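Local structure of kinectin 1 (Kinesin receptor) (Legionella pneumophila, 4MU6) at residues A[35-49]-A[252-264]. The protein is a Legionella effector of unsettled biochemical function, probably membrane-anchored through a part outside this N-terminal coiled-coil domain. Residues are numbered along the deposited sequence; the frame is centred on the assembly and turned at random.
Sequences LILSKAPIPWIHSSV and IQEADQINYPLFL
I252 meets H46 with two groups: its CG2 lies 3.8 Å from NE2 of H46, and its backbone O lies at the edge of the imidazole, near the ring plane. A255 turns its CB to CG1 of V49 and also packs on I10 and V14 of helix 10-22. D256 packs its CB against CE1 of H46, puts OD2 over one face of that ring, and brings the same OD2 to 3.4 Å from CG of P41. H46 is thus a knob set among I252, A255, D256 and N259. One water joins H46 ND1 (2.7 Å) to N259 ND2 and, weakly, to A255 O; a second sits at H46 NE2 and bonds weakly to D256 OD2. The axes of the helical segments 43-49 and 252-264 come within 10.3 Å, with 151° between their N-to-C directions, and the knob-into-hole contact is consistent with antiparallel helix packing within the LegC3 N-terminal coiled-coil domain. N259, with CG anti to its own N (chi1 -175°), extends OD1 to the backbone N of I42, the residue at the N-cap position before helix 43-105. That bond is 2.7 Å long, with the N-H arriving from above the amide plane rather than on a lone pair. Y260 reaches into the turn between helices 29-38 and 43-105: CA of K39 stands over the centre of its ring, a CH-pi contact, while its OH donates to I36 O at 2.5 Å, in the carbonyl plane and on a lone pair. Next, F263 takes CG1 of I42 over one ring face, 3.7 Å from the centroid, as CD1 of I45 approaches its CD1 atom. L264 ends the contact with CD1 against CG2 of I36, a side chain that also packs on V289 and I290 of helix 280-294.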
ATOM      1  N   LEU A  35     -48.673 -12.271   5.765  1.00 30.26           N
ATOM      2  CA  LEU A  35     -47.300 -12.740   5.816  1.00 32.87           C
ATOM      3  C   LEU A  35     -47.250 -14.254   5.600  1.00 34.70           C
ATOM      4  O   LEU A  35     -46.403 -14.737   4.854  1.00 31.61           O
ATOM      5  CB  LEU A  35     -46.599 -12.311   7.112  1.00 29.91           C
ATOM      6  CG  LEU A  35     -46.323 -10.806   7.250  1.00 27.95           C
ATOM      7  CD1 LEU A  35     -45.820 -10.495   8.633  1.00 22.22           C
ATOM      8  CD2 LEU A  35     -45.303 -10.314   6.213  1.00 23.71           C
ATOM      9  N   ILE A  36     -48.164 -14.999   6.222  1.00 33.81           N
ATOM     10  CA  ILE A  36     -48.221 -16.445   6.008  1.00 35.35           C
ATOM     11  C   ILE A  36     -48.522 -16.784   4.550  1.00 32.42           C
ATOM     12  O   ILE A  36     -47.841 -17.595   3.934  1.00 30.50           O
ATOM     13  CB  ILE A  36     -49.290 -17.099   6.878  1.00 31.99           C
ATOM     14  CG1 ILE A  36     -48.966 -16.864   8.347  1.00 28.95           C
ATOM     15  CG2 ILE A  36     -49.353 -18.589   6.583  1.00 25.44           C
ATOM     16  CD1 ILE A  36     -50.118 -17.165   9.277  1.00 31.90           C
ATOM     17  N   LEU A  37     -49.557 -16.151   4.012  1.00 31.76           N
ATOM     18  CA  LEU A  37     -49.952 -16.327   2.626  1.00 37.81           C
ATOM     19  C   LEU A  37     -48.847 -16.010   1.615  1.00 37.10           C
ATOM     20  O   LEU A  37     -48.803 -16.589   0.532  1.00 34.93           O
ATOM     21  CB  LEU A  37     -51.176 -15.465   2.329  1.00 33.44           C
ATOM     22  CG  LEU A  37     -52.461 -16.016   2.927  1.00 32.49           C
ATOM     23  CD1 LEU A  37     -53.617 -15.087   2.622  1.00 35.06           C
ATOM     24  CD2 LEU A  37     -52.714 -17.401   2.359  1.00 37.21           C
ATOM     25  N   SER A  38     -47.951 -15.099   1.970  1.00 38.00           N
ATOM     26  CA  SER A  38     -46.960 -14.605   1.023  1.00 33.09           C
ATOM     27  C   SER A  38     -45.954 -15.654   0.546  1.00 40.60           C
ATOM     28  O   SER A  38     -45.417 -15.518  -0.545  1.00 30.50           O
ATOM     29  CB  SER A  38     -46.208 -13.396   1.599  1.00 34.09           C
ATOM     30  OG  SER A  38     -45.225 -13.783   2.554  1.00 37.02           O
ATOM     31  N   LYS A  39     -45.704 -16.684   1.359  1.00 38.70           N
ATOM     32  CA  LYS A  39     -44.611 -17.631   1.103  1.00 38.98           C
ATOM     33  C   LYS A  39     -43.325 -16.939   0.616  1.00 44.94           C
ATOM     34  O   LYS A  39     -42.672 -17.394  -0.320  1.00 43.57           O
ATOM     35  CB  LYS A  39     -45.051 -18.710   0.111  1.00 36.59           C
ATOM     36  CG  LYS A  39     -46.312 -19.437   0.550  1.00 40.73           C
ATOM     37  CD  LYS A  39     -46.476 -20.749  -0.181  1.00 39.74           C
ATOM     38  CE  LYS A  39     -45.314 -21.659   0.117  1.00 40.60           C
ATOM     39  NZ  LYS A  39     -45.370 -22.797  -0.797  1.00 42.88           N
ATOM     40  N   ALA A  40     -42.977 -15.833   1.262  1.00 42.62           N
ATOM     41  CA  ALA A  40     -41.843 -15.014   0.853  1.00 40.28           C
ATOM     42  C   ALA A  40     -41.109 -14.538   2.105  1.00 34.46           C
ATOM     43  O   ALA A  40     -41.637 -14.664   3.214  1.00 30.09           O
ATOM     44  CB  ALA A  40     -42.335 -13.830   0.029  1.00 37.01           C
ATOM     45  N   PRO A  41     -39.867 -14.038   1.952  1.00 37.66           N
ATOM     46  CA  PRO A  41     -39.229 -13.513   3.167  1.00 36.92           C
ATOM     47  C   PRO A  41     -40.064 -12.384   3.787  1.00 33.98           C
ATOM     48  O   PRO A  41     -40.657 -11.603   3.046  1.00 36.14           O
ATOM     49  CB  PRO A  41     -37.862 -12.997   2.664  1.00 37.05           C
ATOM     50  CG  PRO A  41     -37.965 -12.980   1.161  1.00 34.15           C
ATOM     51  CD  PRO A  41     -38.951 -14.036   0.795  1.00 32.34           C
ATOM     52  N   ILE A  42     -40.165 -12.339   5.114  1.00 31.63           N
ATOM     53  CA  ILE A  42     -40.862 -11.235   5.768  1.00 35.15           C
ATOM     54  C   ILE A  42     -40.004  -9.991   5.535  1.00 31.35           C
ATOM     55  O   ILE A  42     -38.819  -9.990   5.878  1.00 25.77           O
ATOM     56  CB  ILE A  42     -41.044 -11.459   7.291  1.00 28.97           C
ATOM     57  CG1 ILE A  42     -41.617 -12.854   7.591  1.00 34.87           C
ATOM     58  CG2 ILE A  42     -41.887 -10.326   7.898  1.00 29.50           C
ATOM     59  CD1 ILE A  42     -42.771 -13.271   6.711  1.00 34.64           C
ATOM     60  N   PRO A  43     -40.584  -8.954   4.906  1.00 28.12           N
ATOM     61  CA  PRO A  43     -39.778  -7.808   4.467  1.00 34.13           C
ATOM     62  C   PRO A  43     -39.122  -7.057   5.606  1.00 34.32           C
ATOM     63  O   PRO A  43     -37.965  -6.676   5.459  1.00 30.22           O
ATOM     64  CB  PRO A  43     -40.798  -6.917   3.744  1.00 33.23           C
ATOM     65  CG  PRO A  43     -41.768  -7.894   3.177  1.00 31.88           C
ATOM     66  CD  PRO A  43     -41.922  -8.935   4.289  1.00 32.82           C
ATOM     67  N   TRP A  44     -39.830  -6.840   6.710  1.00 32.63           N
ATOM     68  CA  TRP A  44     -39.212  -6.157   7.844  1.00 41.47           C
ATOM     69  C   TRP A  44     -38.024  -6.943   8.394  1.00 38.02           C
ATOM     70  O   TRP A  44     -37.003  -6.373   8.760  1.00 37.40           O
ATOM     71  CB  TRP A  44     -40.224  -5.908   8.963  1.00 43.50           C
ATOM     72  CG  TRP A  44     -39.620  -5.173  10.133  1.00 45.16           C
ATOM     73  CD1 TRP A  44     -39.023  -5.723  11.239  1.00 44.56           C
ATOM     74  CD2 TRP A  44     -39.535  -3.752  10.298  1.00 47.34           C
ATOM     75  NE1 TRP A  44     -38.584  -4.728  12.081  1.00 47.17           N
ATOM     76  CE2 TRP A  44     -38.888  -3.511  11.529  1.00 44.80           C
ATOM     77  CE3 TRP A  44     -39.939  -2.660   9.520  1.00 54.65           C
ATOM     78  CZ2 TRP A  44     -38.645  -2.224  12.006  1.00 53.42           C
ATOM     79  CZ3 TRP A  44     -39.696  -1.376   9.997  1.00 58.31           C
ATOM     80  CH2 TRP A  44     -39.050  -1.172  11.226  1.00 53.36           C
ATOM     81  N   ILE A  45     -38.171  -8.258   8.460  1.00 37.14           N
ATOM     82  CA  ILE A  45     -37.138  -9.106   9.034  1.00 42.32           C
ATOM     83  C   ILE A  45     -35.936  -9.249   8.096  1.00 35.97           C
ATOM     84  O   ILE A  45     -34.779  -9.185   8.525  1.00 38.29           O
ATOM     85  CB  ILE A  45     -37.702 -10.495   9.394  1.00 41.40           C
ATOM     86  CG1 ILE A  45     -38.854 -10.345  10.391  1.00 39.21           C
ATOM     87  CG2 ILE A  45     -36.615 -11.382   9.973  1.00 36.14           C
ATOM     88  CD1 ILE A  45     -39.651 -11.641  10.655  1.00 31.47           C
ATOM     89  N   HIS A  46     -36.207  -9.441   6.814  1.00 31.33           N
ATOM     90  CA  HIS A  46     -35.121  -9.554   5.855  1.00 34.91           C
ATOM     91  C   HIS A  46     -34.306  -8.261   5.755  1.00 30.56           C
ATOM     92  O   HIS A  46     -33.087  -8.312   5.573  1.00 32.53           O
ATOM     93  CB  HIS A  46     -35.606  -9.971   4.471  1.00 40.38           C
ATOM     94  CG  HIS A  46     -34.488 -10.379   3.567  1.00 40.87           C
ATOM     95  ND1 HIS A  46     -33.569 -11.344   3.923  1.00 42.97           N
ATOM     96  CD2 HIS A  46     -34.103  -9.921   2.354  1.00 37.43           C
ATOM     97  CE1 HIS A  46     -32.682 -11.479   2.956  1.00 42.99           C
ATOM     98  NE2 HIS A  46     -32.985 -10.631   1.990  1.00 47.07           N
ATOM     99  N   SER A  47     -34.980  -7.118   5.885  1.00 33.23           N
ATOM    100  CA  SER A  47     -34.303  -5.829   6.006  1.00 39.85           C
ATOM    101  C   SER A  47     -33.360  -5.796   7.198  1.00 38.23           C
ATOM    102  O   SER A  47     -32.192  -5.438   7.043  1.00 36.34           O
ATOM    103  CB  SER A  47     -35.300  -4.675   6.114  1.00 44.65           C
ATOM    104  OG  SER A  47     -35.888  -4.401   4.858  1.00 48.89           O
ATOM    105  N   SER A  48     -33.845  -6.179   8.381  1.00 29.82           N
ATOM    106  CA  SER A  48     -32.980  -6.132   9.560  1.00 27.50           C
ATOM    107  C   SER A  48     -31.789  -7.115   9.499  1.00 28.88           C
ATOM    108  O   SER A  48     -30.688  -6.763   9.925  1.00 31.89           O
ATOM    109  CB  SER A  48     -33.778  -6.236  10.877  1.00 34.15           C
ATOM    110  OG  SER A  48     -33.990  -7.573  11.291  1.00 44.04           O
ATOM    111  N   VAL A  49     -31.997  -8.329   8.983  1.00 36.36           N
ATOM    112  CA  VAL A  49     -30.891  -9.270   8.763  1.00 29.96           C
ATOM    113  C   VAL A  49     -29.895  -8.670   7.757  1.00 32.35           C
ATOM    114  O   VAL A  49     -28.684  -8.712   7.963  1.00 32.34           O
ATOM    115  CB  VAL A  49     -31.387 -10.614   8.221  1.00 30.69           C
ATOM    116  CG1 VAL A  49     -30.200 -11.513   7.803  1.00 33.03           C
ATOM    117  CG2 VAL A  49     -32.265 -11.309   9.249  1.00 31.93           C
ATOM    118  N   ILE A 252     -26.651 -12.878   2.304  1.00 38.96           N
ATOM    119  CA  ILE A 252     -27.956 -12.266   2.166  1.00 40.72           C
ATOM    120  C   ILE A 252     -28.903 -13.188   1.389  1.00 40.55           C
ATOM    121  O   ILE A 252     -30.048 -13.398   1.797  1.00 35.64           O
ATOM    122  CB  ILE A 252     -27.863 -10.874   1.532  1.00 33.30           C
ATOM    123  CG1 ILE A 252     -27.169  -9.917   2.512  1.00 29.00           C
ATOM    124  CG2 ILE A 252     -29.259 -10.341   1.194  1.00 27.48           C
ATOM    125  CD1 ILE A 252     -26.556  -8.720   1.857  1.00 27.72           C
ATOM    126  N   GLN A 253     -28.419 -13.752   0.286  1.00 38.79           N
ATOM    127  CA  GLN A 253     -29.238 -14.659  -0.498  1.00 46.54           C
ATOM    128  C   GLN A 253     -29.632 -15.895   0.307  1.00 39.07           C
ATOM    129  O   GLN A 253     -30.757 -16.352   0.214  1.00 35.46           O
ATOM    130  CB  GLN A 253     -28.535 -15.065  -1.797  1.00 52.26           C
ATOM    131  CG  GLN A 253     -29.347 -16.021  -2.658  1.00 57.93           C
ATOM    132  CD  GLN A 253     -30.734 -15.487  -2.980  1.00 71.68           C
ATOM    133  OE1 GLN A 253     -30.944 -14.274  -3.070  1.00 76.79           O
ATOM    134  NE2 GLN A 253     -31.693 -16.393  -3.146  1.00 73.62           N
ATOM    135  N   GLU A 254     -28.707 -16.420   1.101  1.00 37.03           N
ATOM    136  CA  GLU A 254     -28.998 -17.561   1.964  1.00 36.43           C
ATOM    137  C   GLU A 254     -30.094 -17.246   2.985  1.00 42.52           C
ATOM    138  O   GLU A 254     -31.085 -17.984   3.120  1.00 52.02           O
ATOM    139  CB  GLU A 254     -27.739 -18.005   2.698  1.00 38.95           C
ATOM    140  CG  GLU A 254     -27.661 -19.504   2.913  1.00 56.27           C
ATOM    141  CD  GLU A 254     -26.263 -19.974   3.287  1.00 66.68           C
ATOM    142  OE1 GLU A 254     -25.277 -19.304   2.897  1.00 62.05           O
ATOM    143  OE2 GLU A 254     -26.155 -21.022   3.969  1.00 76.61           O
ATOM    144  N   ALA A 255     -29.897 -16.155   3.711  1.00 35.54           N
ATOM    145  CA  ALA A 255     -30.848 -15.683   4.698  1.00 33.99           C
ATOM    146  C   ALA A 255     -32.214 -15.460   4.069  1.00 38.76           C
ATOM    147  O   ALA A 255     -33.236 -15.705   4.705  1.00 35.86           O
ATOM    148  CB  ALA A 255     -30.341 -14.384   5.352  1.00 31.21           C
ATOM    149  N   ASP A 256     -32.224 -14.978   2.829  1.00 37.02           N
ATOM    150  CA  ASP A 256     -33.459 -14.826   2.070  1.00 39.71           C
ATOM    151  C   ASP A 256     -34.136 -16.184   1.886  1.00 46.11           C
ATOM    152  O   ASP A 256     -35.342 -16.318   2.082  1.00 43.24           O
ATOM    153  CB  ASP A 256     -33.161 -14.214   0.698  1.00 46.16           C
ATOM    154  CG  ASP A 256     -34.395 -14.118  -0.187  1.00 52.84           C
ATOM    155  OD1 ASP A 256     -34.830 -15.156  -0.746  1.00 54.01           O
ATOM    156  OD2 ASP A 256     -34.920 -12.996  -0.336  1.00 50.23           O
ATOM    157  N   GLN A 257     -33.352 -17.188   1.504  1.00 41.86           N
ATOM    158  CA  GLN A 257     -33.893 -18.515   1.200  1.00 45.70           C
ATOM    159  C   GLN A 257     -34.586 -19.179   2.385  1.00 38.95           C
ATOM    160  O   GLN A 257     -35.574 -19.892   2.217  1.00 45.72           O
ATOM    161  CB  GLN A 257     -32.783 -19.437   0.695  1.00 43.22           C
ATOM    162  CG  GLN A 257     -32.317 -19.142  -0.709  1.00 60.72           C
ATOM    163  CD  GLN A 257     -33.370 -19.472  -1.743  1.00 70.95           C
ATOM    164  OE1 GLN A 257     -34.181 -18.619  -2.116  1.00 75.51           O
ATOM    165  NE2 GLN A 257     -33.369 -20.717  -2.211  1.00 70.24           N
ATOM    166  N   ILE A 258     -34.067 -18.940   3.583  1.00 36.82           N
ATOM    167  CA  ILE A 258     -34.532 -19.660   4.760  1.00 43.06           C
ATOM    168  C   ILE A 258     -35.464 -18.846   5.660  1.00 40.08           C
ATOM    169  O   ILE A 258     -35.960 -19.361   6.650  1.00 38.67           O
ATOM    170  CB  ILE A 258     -33.345 -20.136   5.612  1.00 40.58           C
ATOM    171  CG1 ILE A 258     -32.593 -18.931   6.184  1.00 38.03           C
ATOM    172  CG2 ILE A 258     -32.418 -21.030   4.791  1.00 37.57           C
ATOM    173  CD1 ILE A 258     -31.525 -19.305   7.194  1.00 36.46           C
ATOM    174  N   ASN A 259     -35.675 -17.576   5.323  1.00 39.04           N
ATOM    175  CA  ASN A 259     -36.485 -16.662   6.120  1.00 33.71           C
ATOM    176  C   ASN A 259     -37.902 -17.194   6.358  1.00 38.99           C
ATOM    177  O   ASN A 259     -38.329 -17.369   7.504  1.00 32.22           O
ATOM    178  CB  ASN A 259     -36.553 -15.302   5.423  1.00 35.17           C
ATOM    179  CG  ASN A 259     -37.271 -14.237   6.245  1.00 37.21           C
ATOM    180  OD1 ASN A 259     -38.499 -14.176   6.245  1.00 40.27           O
ATOM    181  ND2 ASN A 259     -36.501 -13.355   6.904  1.00 26.59           N
ATOM    182  N   TYR A 260     -38.633 -17.440   5.276  1.00 37.13           N
ATOM    183  CA  TYR A 260     -40.031 -17.831   5.393  1.00 39.77           C
ATOM    184  C   TYR A 260     -40.278 -19.116   6.207  1.00 41.33           C
ATOM    185  O   TYR A 260     -41.123 -19.112   7.105  1.00 41.10           O
ATOM    186  CB  TYR A 260     -40.720 -17.901   4.021  1.00 36.31           C
ATOM    187  CG  TYR A 260     -42.167 -18.308   4.144  1.00 36.23           C
ATOM    188  CD1 TYR A 260     -43.132 -17.377   4.489  1.00 28.81           C
ATOM    189  CD2 TYR A 260     -42.568 -19.633   3.934  1.00 34.66           C
ATOM    190  CE1 TYR A 260     -44.464 -17.739   4.618  1.00 33.44           C
ATOM    191  CE2 TYR A 260     -43.897 -20.010   4.071  1.00 28.52           C
ATOM    192  CZ  TYR A 260     -44.839 -19.057   4.418  1.00 29.27           C
ATOM    193  OH  TYR A 260     -46.160 -19.396   4.547  1.00 34.25           O
ATOM    194  N   PRO A 261     -39.559 -20.218   5.901  1.00 42.22           N
ATOM    195  CA  PRO A 261     -39.864 -21.427   6.685  1.00 41.91           C
ATOM    196  C   PRO A 261     -39.550 -21.252   8.175  1.00 43.65           C
ATOM    197  O   PRO A 261     -40.266 -21.794   9.019  1.00 32.96           O
ATOM    198  CB  PRO A 261     -38.962 -22.503   6.071  1.00 41.14           C
ATOM    199  CG  PRO A 261     -38.581 -21.975   4.700  1.00 42.32           C
ATOM    200  CD  PRO A 261     -38.590 -20.477   4.816  1.00 33.70           C
ATOM    201  N   LEU A 262     -38.510 -20.489   8.493  1.00 40.44           N
ATOM    202  CA  LEU A 262     -38.149 -20.268   9.888  1.00 42.19           C
ATOM    203  C   LEU A 262     -39.218 -19.441  10.584  1.00 44.04           C
ATOM    204  O   LEU A 262     -39.579 -19.696  11.736  1.00 46.53           O
ATOM    205  CB  LEU A 262     -36.790 -19.557   9.996  1.00 36.87           C
ATOM    206  CG  LEU A 262     -35.515 -20.396   9.871  1.00 33.44           C
ATOM    207  CD1 LEU A 262     -34.273 -19.539  10.163  1.00 34.09           C
ATOM    208  CD2 LEU A 262     -35.566 -21.592  10.812  1.00 36.64           C
ATOM    209  N   PHE A 263     -39.732 -18.445   9.875  1.00 35.63           N
ATOM    210  CA  PHE A 263     -40.751 -17.574  10.435  1.00 37.34           C
ATOM    211  C   PHE A 263     -42.022 -18.358  10.774  1.00 37.12           C
ATOM    212  O   PHE A 263     -42.663 -18.126  11.803  1.00 39.30           O
ATOM    213  CB  PHE A 263     -41.086 -16.459   9.453  1.00 30.03           C
ATOM    214  CG  PHE A 263     -42.237 -15.593   9.889  1.00 35.70           C
ATOM    215  CD1 PHE A 263     -42.044 -14.573  10.810  1.00 43.23           C
ATOM    216  CD2 PHE A 263     -43.509 -15.790   9.368  1.00 29.77           C
ATOM    217  CE1 PHE A 263     -43.104 -13.759  11.211  1.00 40.12           C
ATOM    218  CE2 PHE A 263     -44.565 -14.985   9.763  1.00 26.56           C
ATOM    219  CZ  PHE A 263     -44.365 -13.968  10.681  1.00 31.97           C
ATOM    220  N   LEU A 264     -42.385 -19.271   9.883  1.00 35.44           N
ATOM    221  CA  LEU A 264     -43.567 -20.100  10.077  1.00 36.11           C
ATOM    222  C   LEU A 264     -43.420 -20.943  11.352  1.00 35.74           C
ATOM    223  O   LEU A 264     -44.340 -21.007  12.168  1.00 40.88           O
ATOM    224  CB  LEU A 264     -43.812 -20.961   8.837  1.00 35.74           C
ATOM    225  CG  LEU A 264     -45.276 -21.044   8.392  1.00 51.69           C
ATOM    226  CD1 LEU A 264     -45.819 -19.665   8.014  1.00 48.47           C
ATOM    227  CD2 LEU A 264     -45.450 -22.044   7.244  1.00 46.80           C
TER
HETATM  228  O   HOH W   1     -33.705 -13.080   5.967  1.00 49.77           O
HETATM  229  O   HOH W   2     -32.390 -10.831  -0.648  1.00 50.24           O